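Local coordinates for extracellular solute-binding protein, family 1 (Trichodesmium erythraeum IMS101, PDB 6G7N) that binds ferric iron and probably delivers it to an ABC transporter as the solute-binding component of an iron-uptake system, at residues A[4-9]-A[44-49]; A[19-24]-A[252-257]; A[38-43]-A[69-74]. All blocks are in the same frame, centred on the assembly; numbering follows the deposited sequence. Where two conformers were deposited one is given.

The three contacts lie in the half of the molecule that holds the chain's beginning, their centres about 19 to 22 Å from the centre of the chain. Contacts 1 and 3 are neighbours, their centres about 6 Å apart: both use helix 36-46 and reach the same mixed sheet, and they touch where Leu39 and Ile43 meet strand 2-7. Contact 2 lies apart, its centre about 20 Å from that of contact 1 and about 23 Å from that of contact 3. Along the chain contact 2 encloses contact 3, while contact 1 interleaves with both; the partner of helix 15-25 comes some 230 residues later. Such a return of late sequence fits the periplasmic-binding-protein clan.

Contact 1 of 3, residues A[4-9]-A[44-49]; sequences NLYSSR and KSEGAN
Tyr6 and Glu46 reach toward each other from opposite directions, and phenol and carboxylate meet between strand 2-7 and the last turn of helix 36-46. The nearest CA atoms across the two segments, those of Tyr6 and Lys44, are 12.3 Å apart, so the link depends on side-chain length. Tyr6 OH donates to Glu46 OE1 at 2.9 Å, and OE1 accepts with its syn lone pair, on the side of OE2; Tyr6 OH is 3.3 Å from Glu46 OE2. The ring and carboxylate planes are 83° apart. Glu46 has CG beside its backbone N (chi1 -70°) and runs extended beyond it, which carries the carboxylate out to the phenol. Its oxygens have further partners: OE1 is hydrogen-bonded to Ser50 OG, and OE2 forms a salt bridge with Arg42 NE. A phenylalanine in place of Tyr6 would probably leave OE1 without its phenol donor and the carboxylate less firmly oriented. At the end of the strand, Arg9 N donates back to Ser7 OG at 2.9 Å, closing an ST turn where the chain enters the ligand pocket. Strand 2-7, parallel to both its neighbours and flanked by helix 36-46, is part of an alpha/beta lobe as in periplasmic-type binding proteins.

Contact 2 of 3, residues A[19-24]-A[252-257]; sequences DSFTKK and LEYLVS
Tyr254 lays one face of its ring against Phe21 CB, which sits 3.9 Å above the plane and toward the rim. Measured to the ring centroid the separation is 4.1 Å, 20° off the normal, which makes this a CH-pi contact. The Phe21 ring itself is set differently: the two ring planes are inclined at 50° with centroids 5.7 Å apart, so the pair is oblique. Its closest approach is Phe21 CD1 to Tyr254 CB, at 3.7 Å, and Phe21 CD1 also lies near CG of the tyrosine. With CG anti to the backbone N (chi1 175°), the Phe21 ring is set beside the root of the tyrosine; CB, fixed by the backbone, meets the face. Beyond the contact, Phe21 packs edge-to-face with Phe251, one turn before Tyr254, and Tyr254 also touches Leu17, one turn before Phe21.

This is a helix-helix interface between 15-25 and the end of 245-255, in which an aromatic side chain from the later helix packs over a turn of the earlier one; it joins distant parts of the sequence within one lobe of the binding-protein fold. At the outer end of the tyrosine, Ser20 CB comes to 3.4 Å from Tyr254 OH. Lys24 crosses the tyrosine side chain at about a right angle, its aliphatic CD 3.9 Å from Tyr254 CE1.

The carbonyl of Tyr254, in the last part of its helix, accepts two donors from one residue: Tyr254 O receives Ser257 N at 3.0 Å and Ser257 OG at 2.8 Å, the hydroxyl lying in the carbonyl plane. Ser257 is also the N-cap of helix 258-266, where its OG makes a weak bond to Ala260 N.

Contact 3 of 3, residues A[38-43]-A[69-74]; sequences KLIERI and AGILQP
Ile71, with 87 Å² buried, packs against Ile40 and Ile43, which bury 47 and 44 Å² and lie one turn apart on helix 36-46. The backbones come nearest at Ile43 and Ile71, their CA atoms 6.8 Å apart. Those two side chains cross at about a right angle, and Ile43 CG2 meets the branch point of its partner, 3.8 Å from Ile71 CB, while lying equally close to Ile71 CG2. The other arm of Ile71 has CG1 between the backbone N and the carbonyl carbon (chi1 66°) and continues extended, bringing CD1 to 4.0 Å from Ile43 CD1. The same methyl reaches the preceding turn, with Ile71 CD1 4.2 Å from Ile40 CG2.

Helix 36-46 is thereby packed against the connection from helix 60-68 to strand 72-73, within the alpha/beta lobe of the solute-binding fold. Gly70, with positive phi, closes helix 60-68 in a Schellman motif; Ala69 before it and Ile71 after it both point CB toward helix 36-46. Ala69 CB lies 3.8 Å from Ile40 CG2, a methyl-to-methyl contact beside the isoleucine pair. Ala66, on helix 60-68, touches both Ile40 and Ile71, and Phe55 of strand 54-58 touches Ile40 and Ile43. Ile71 bonds through its backbone to Lys240, and Gln73, in a weakly bonded strand, to Val238 of strand 231-239.

Contact 1 of 3, residues A[4-9]-A[44-49]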
# COMPACT_ATOMS: atom_id res chain seq x y z
N ASN A 4 -12.31 8.62 -18.44
CA ASN A 4 -11.55 7.41 -18.69
C ASN A 4 -10.62 7.15 -17.51
O ASN A 4 -9.65 7.89 -17.30
CB ASN A 4 -10.78 7.55 -19.99
CG ASN A 4 -11.69 7.77 -21.17
OD1 ASN A 4 -12.65 7.04 -21.35
ND2 ASN A 4 -11.41 8.81 -21.96
N LEU A 5 -10.96 6.10 -16.76
CA LEU A 5 -10.21 5.67 -15.58
C LEU A 5 -9.26 4.55 -15.95
O LEU A 5 -9.71 3.46 -16.31
CB LEU A 5 -11.20 5.18 -14.54
CG LEU A 5 -10.62 4.54 -13.27
CD1 LEU A 5 -9.66 5.45 -12.51
CD2 LEU A 5 -11.72 4.02 -12.35
N TYR A 6 -7.95 4.83 -15.89
CA TYR A 6 -6.90 3.81 -16.11
C TYR A 6 -6.47 3.36 -14.71
O TYR A 6 -5.91 4.13 -13.94
CB TYR A 6 -5.70 4.41 -16.83
CG TYR A 6 -5.81 4.58 -18.33
CD1 TYR A 6 -6.96 5.05 -18.95
CD2 TYR A 6 -4.70 4.33 -19.13
CE1 TYR A 6 -7.02 5.23 -20.32
CE2 TYR A 6 -4.73 4.53 -20.49
CZ TYR A 6 -5.89 4.97 -21.10
OH TYR A 6 -5.89 5.18 -22.47
N SER A 7 -6.78 2.12 -14.35
CA SER A 7 -6.56 1.65 -12.98
C SER A 7 -6.02 0.23 -12.93
O SER A 7 -6.49 -0.65 -13.66
CB SER A 7 -7.85 1.69 -12.17
OG SER A 7 -7.62 1.23 -10.85
N SER A 8 -5.07 0.02 -12.02
CA SER A 8 -4.64 -1.33 -11.64
C SER A 8 -5.32 -1.86 -10.36
O SER A 8 -5.00 -2.96 -9.89
CB SER A 8 -3.12 -1.35 -11.48
OG SER A 8 -2.71 -0.57 -10.37
N ARG A 9 -6.20 -1.05 -9.79
CA ARG A 9 -6.73 -1.22 -8.41
C ARG A 9 -8.24 -1.50 -8.38
O ARG A 9 -8.86 -1.55 -7.31
CB ARG A 9 -6.35 0.07 -7.62
CG ARG A 9 -6.87 0.26 -6.17
CD ARG A 9 -6.60 -0.87 -5.20
NE ARG A 9 -7.13 -0.58 -3.87
CZ ARG A 9 -8.42 -0.66 -3.56
NH1 ARG A 9 -9.31 -1.07 -4.45
NH2 ARG A 9 -8.82 -0.33 -2.33
N LYS A 44 2.31 7.16 -20.88
CA LYS A 44 3.48 7.91 -21.32
C LYS A 44 3.61 7.80 -22.86
O LYS A 44 3.80 8.79 -23.53
CB LYS A 44 4.76 7.42 -20.63
CG LYS A 44 5.93 8.36 -20.77
CD LYS A 44 7.20 7.83 -20.11
CE LYS A 44 8.13 9.00 -19.81
NZ LYS A 44 9.55 8.59 -19.84
N SER A 45 3.43 6.61 -23.38
CA SER A 45 3.58 6.36 -24.81
C SER A 45 2.45 6.98 -25.64
O SER A 45 2.68 7.47 -26.75
CB SER A 45 3.69 4.86 -25.06
OG SER A 45 2.41 4.25 -25.05
N GLU A 46 1.22 6.97 -25.10
CA GLU A 46 0.07 7.62 -25.74
C GLU A 46 0.26 9.15 -25.78
O GLU A 46 -0.28 9.82 -26.66
CB GLU A 46 -1.27 7.24 -25.05
CG GLU A 46 -1.74 5.78 -25.25
CD GLU A 46 -2.93 5.37 -24.37
OE1 GLU A 46 -3.34 6.15 -23.48
OE2 GLU A 46 -3.48 4.24 -24.57
N GLY A 47 1.02 9.69 -24.82
CA GLY A 47 1.41 11.10 -24.81
C GLY A 47 0.23 12.04 -24.85
O GLY A 47 -0.80 11.83 -24.19
N ALA A 48 0.37 13.09 -25.66
CA ALA A 48 -0.70 14.06 -25.83
C ALA A 48 -1.97 13.47 -26.46
O ALA A 48 -3.03 14.08 -26.41
CB ALA A 48 -0.21 15.23 -26.67
N ASN A 49 -1.87 12.28 -27.06
CA ASN A 49 -3.05 11.60 -27.63
C ASN A 49 -3.76 10.70 -26.63
O ASN A 49 -4.78 10.10 -26.97
CB ASN A 49 -2.68 10.82 -28.91
CG ASN A 49 -2.08 11.70 -29.98
OD1 ASN A 49 -2.69 12.69 -30.38
ND2 ASN A 49 -0.86 11.40 -30.40

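Contact 2 of 3, residues A[19-24]-A[252-257]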
# COMPACT_ATOMS: atom_id res chain seq x y z
N ASP A 19 -21.25 3.60 -10.42
CA ASP A 19 -22.67 3.85 -10.65
C ASP A 19 -23.22 4.99 -9.79
O ASP A 19 -24.00 5.79 -10.28
CB ASP A 19 -23.46 2.56 -10.44
CG ASP A 19 -23.19 1.49 -11.53
OD1 ASP A 19 -22.51 1.80 -12.53
OD2 ASP A 19 -23.61 0.36 -11.34
N SER A 20 -22.80 5.07 -8.54
CA SER A 20 -23.20 6.18 -7.69
C SER A 20 -22.65 7.50 -8.20
O SER A 20 -23.37 8.52 -8.23
CB SER A 20 -22.76 5.91 -6.26
OG SER A 20 -23.11 7.02 -5.46
N PHE A 21 -21.38 7.50 -8.59
CA PHE A 21 -20.77 8.68 -9.21
C PHE A 21 -21.58 9.14 -10.42
O PHE A 21 -21.86 10.33 -10.56
CB PHE A 21 -19.33 8.37 -9.57
CG PHE A 21 -18.66 9.46 -10.32
CD1 PHE A 21 -18.26 10.61 -9.66
CD2 PHE A 21 -18.37 9.34 -11.67
CE1 PHE A 21 -17.63 11.64 -10.33
CE2 PHE A 21 -17.71 10.35 -12.34
CZ PHE A 21 -17.34 11.51 -11.67
N THR A 22 -21.97 8.21 -11.28
CA THR A 22 -22.76 8.58 -12.44
C THR A 22 -24.13 9.18 -12.06
O THR A 22 -24.57 10.16 -12.67
CB THR A 22 -22.89 7.39 -13.38
OG1 THR A 22 -21.57 6.96 -13.74
CG2 THR A 22 -23.66 7.75 -14.61
N LYS A 23 -24.76 8.58 -11.06
CA LYS A 23 -26.06 9.15 -10.56
C LYS A 23 -25.89 10.60 -10.04
O LYS A 23 -26.71 11.49 -10.26
CB LYS A 23 -26.60 8.27 -9.45
CG LYS A 23 -27.94 8.64 -8.83
CD LYS A 23 -28.37 7.57 -7.83
CE LYS A 23 -29.54 8.03 -6.97
NZ LYS A 23 -29.49 7.50 -5.57
N LYS A 24 -24.79 10.83 -9.34
CA LYS A 24 -24.54 12.14 -8.74
C LYS A 24 -24.06 13.22 -9.70
O LYS A 24 -24.35 14.40 -9.49
CB LYS A 24 -23.53 11.97 -7.58
CG LYS A 24 -24.11 11.21 -6.42
CD LYS A 24 -23.06 10.84 -5.39
CE LYS A 24 -23.67 10.25 -4.16
NZ LYS A 24 -23.86 11.37 -3.22
N LEU A 252 -12.26 12.32 -8.27
CA LEU A 252 -11.41 12.27 -7.07
C LEU A 252 -12.13 12.79 -5.84
O LEU A 252 -12.04 12.22 -4.75
CB LEU A 252 -10.10 13.03 -7.29
CG LEU A 252 -9.20 12.55 -8.43
CD1 LEU A 252 -7.87 13.25 -8.31
CD2 LEU A 252 -9.03 11.01 -8.43
N GLU A 253 -12.86 13.89 -6.00
CA GLU A 253 -13.60 14.45 -4.86
C GLU A 253 -14.67 13.48 -4.39
O GLU A 253 -14.89 13.32 -3.18
CB GLU A 253 -14.17 15.80 -5.21
CG GLU A 253 -13.10 16.86 -5.35
CD GLU A 253 -13.60 18.25 -5.73
OE1 GLU A 253 -14.70 18.38 -6.30
OE2 GLU A 253 -12.83 19.22 -5.51
N TYR A 254 -15.37 12.82 -5.32
CA TYR A 254 -16.36 11.83 -4.93
C TYR A 254 -15.74 10.71 -4.09
O TYR A 254 -16.35 10.24 -3.12
CB TYR A 254 -17.05 11.29 -6.19
CG TYR A 254 -17.83 10.04 -5.90
CD1 TYR A 254 -19.02 10.06 -5.20
CD2 TYR A 254 -17.30 8.79 -6.25
CE1 TYR A 254 -19.68 8.87 -4.88
CE2 TYR A 254 -17.94 7.63 -5.93
CZ TYR A 254 -19.11 7.66 -5.24
OH TYR A 254 -19.71 6.47 -4.87
N LEU A 255 -14.51 10.31 -4.42
CA LEU A 255 -13.86 9.22 -3.70
C LEU A 255 -13.61 9.48 -2.23
O LEU A 255 -13.44 8.51 -1.48
CB LEU A 255 -12.56 8.81 -4.38
CG LEU A 255 -12.68 8.11 -5.74
CD1 LEU A 255 -11.28 7.86 -6.28
CD2 LEU A 255 -13.45 6.82 -5.64
N VAL A 256 -13.58 10.75 -1.80
CA VAL A 256 -13.41 11.04 -0.38
C VAL A 256 -14.72 11.15 0.38
O VAL A 256 -14.70 11.35 1.59
CB VAL A 256 -12.49 12.25 -0.10
CG1 VAL A 256 -11.14 12.05 -0.77
CG2 VAL A 256 -13.11 13.57 -0.52
N SER A 257 -15.85 11.03 -0.31
CA SER A 257 -17.13 11.03 0.38
C SER A 257 -17.22 9.81 1.32
O SER A 257 -16.63 8.76 1.05
CB SER A 257 -18.30 11.04 -0.60
OG SER A 257 -18.40 9.82 -1.33

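Contact 3 of 3, residues A[38-43]-A[69-74]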
# COMPACT_ATOMS: atom_id res chain seq x y z
N LYS A 38 2.75 -0.99 -16.22
CA LYS A 38 2.32 -1.08 -17.61
C LYS A 38 1.38 0.05 -18.00
O LYS A 38 1.50 0.60 -19.10
CB LYS A 38 1.65 -2.42 -17.89
CG LYS A 38 2.62 -3.58 -17.89
CD LYS A 38 3.61 -3.55 -19.07
CE LYS A 38 2.93 -3.64 -20.43
NZ LYS A 38 3.91 -3.67 -21.56
N LEU A 39 0.49 0.44 -17.09
CA LEU A 39 -0.38 1.60 -17.35
C LEU A 39 0.39 2.89 -17.44
O LEU A 39 0.07 3.74 -18.27
CB LEU A 39 -1.49 1.73 -16.31
CG LEU A 39 -2.58 0.68 -16.35
CD1 LEU A 39 -3.48 0.82 -15.14
CD2 LEU A 39 -3.40 0.79 -17.62
N ILE A 40 1.41 3.07 -16.59
CA ILE A 40 2.25 4.28 -16.65
C ILE A 40 2.90 4.34 -18.03
O ILE A 40 2.85 5.39 -18.69
CB ILE A 40 3.29 4.33 -15.52
CG1 ILE A 40 2.58 4.50 -14.18
CG2 ILE A 40 4.27 5.47 -15.75
CD1 ILE A 40 3.46 4.25 -12.99
N GLU A 41 3.48 3.22 -18.46
CA GLU A 41 4.13 3.12 -19.75
C GLU A 41 3.13 3.39 -20.87
O GLU A 41 3.43 4.09 -21.83
CB GLU A 41 4.81 1.73 -19.88
N ARG A 42 1.93 2.84 -20.77
CA ARG A 42 0.90 3.08 -21.78
C ARG A 42 0.52 4.55 -21.90
O ARG A 42 0.40 5.08 -22.99
CB ARG A 42 -0.34 2.22 -21.49
CG ARG A 42 -1.54 2.52 -22.38
CD ARG A 42 -2.67 1.57 -22.11
NE ARG A 42 -3.83 1.84 -22.95
CZ ARG A 42 -4.88 1.02 -23.10
NH1 ARG A 42 -4.94 -0.15 -22.47
NH2 ARG A 42 -5.89 1.38 -23.88
N ILE A 43 0.27 5.21 -20.76
CA ILE A 43 -0.08 6.62 -20.79
C ILE A 43 1.10 7.46 -21.33
O ILE A 43 0.88 8.40 -22.10
CB ILE A 43 -0.56 7.12 -19.40
CG1 ILE A 43 -1.85 6.39 -19.00
CG2 ILE A 43 -0.77 8.63 -19.40
CD1 ILE A 43 -2.20 6.55 -17.52
N ALA A 69 7.36 10.19 -14.57
CA ALA A 69 7.11 9.97 -15.99
C ALA A 69 6.41 11.17 -16.65
O ALA A 69 6.27 11.19 -17.86
CB ALA A 69 6.31 8.69 -16.18
N GLY A 70 5.91 12.13 -15.86
CA GLY A 70 5.28 13.33 -16.38
C GLY A 70 3.86 13.11 -16.79
O GLY A 70 3.33 13.92 -17.55
N ILE A 71 3.20 12.06 -16.29
CA ILE A 71 1.84 11.76 -16.76
C ILE A 71 0.73 12.34 -15.89
O ILE A 71 -0.46 12.09 -16.19
CB ILE A 71 1.60 10.25 -16.97
CG1 ILE A 71 1.66 9.47 -15.66
CG2 ILE A 71 2.60 9.72 -18.01
CD1 ILE A 71 0.96 8.13 -15.73
N LEU A 72 1.07 13.11 -14.85
CA LEU A 72 0.07 13.67 -13.94
C LEU A 72 0.09 15.19 -13.97
O LEU A 72 1.08 15.80 -14.33
CB LEU A 72 0.34 13.18 -12.51
CG LEU A 72 0.31 11.66 -12.31
CD1 LEU A 72 0.74 11.28 -10.90
CD2 LEU A 72 -1.02 11.06 -12.63
N GLN A 73 -1.02 15.82 -13.60
CA GLN A 73 -1.09 17.26 -13.42
C GLN A 73 -1.57 17.60 -12.01
O GLN A 73 -2.37 16.87 -11.43
CB GLN A 73 -1.99 17.94 -14.46
CG GLN A 73 -3.45 17.49 -14.45
CD GLN A 73 -4.31 18.32 -15.39
OE1 GLN A 73 -4.45 19.53 -15.22
NE2 GLN A 73 -4.89 17.66 -16.40
N PRO A 74 -1.08 18.73 -11.48
CA PRO A 74 -1.44 19.06 -10.08
C PRO A 74 -2.86 19.56 -9.95
O PRO A 74 -3.34 20.31 -10.80
CB PRO A 74 -0.43 20.15 -9.72
CG PRO A 74 -0.12 20.81 -11.03
CD PRO A 74 -0.10 19.68 -12.03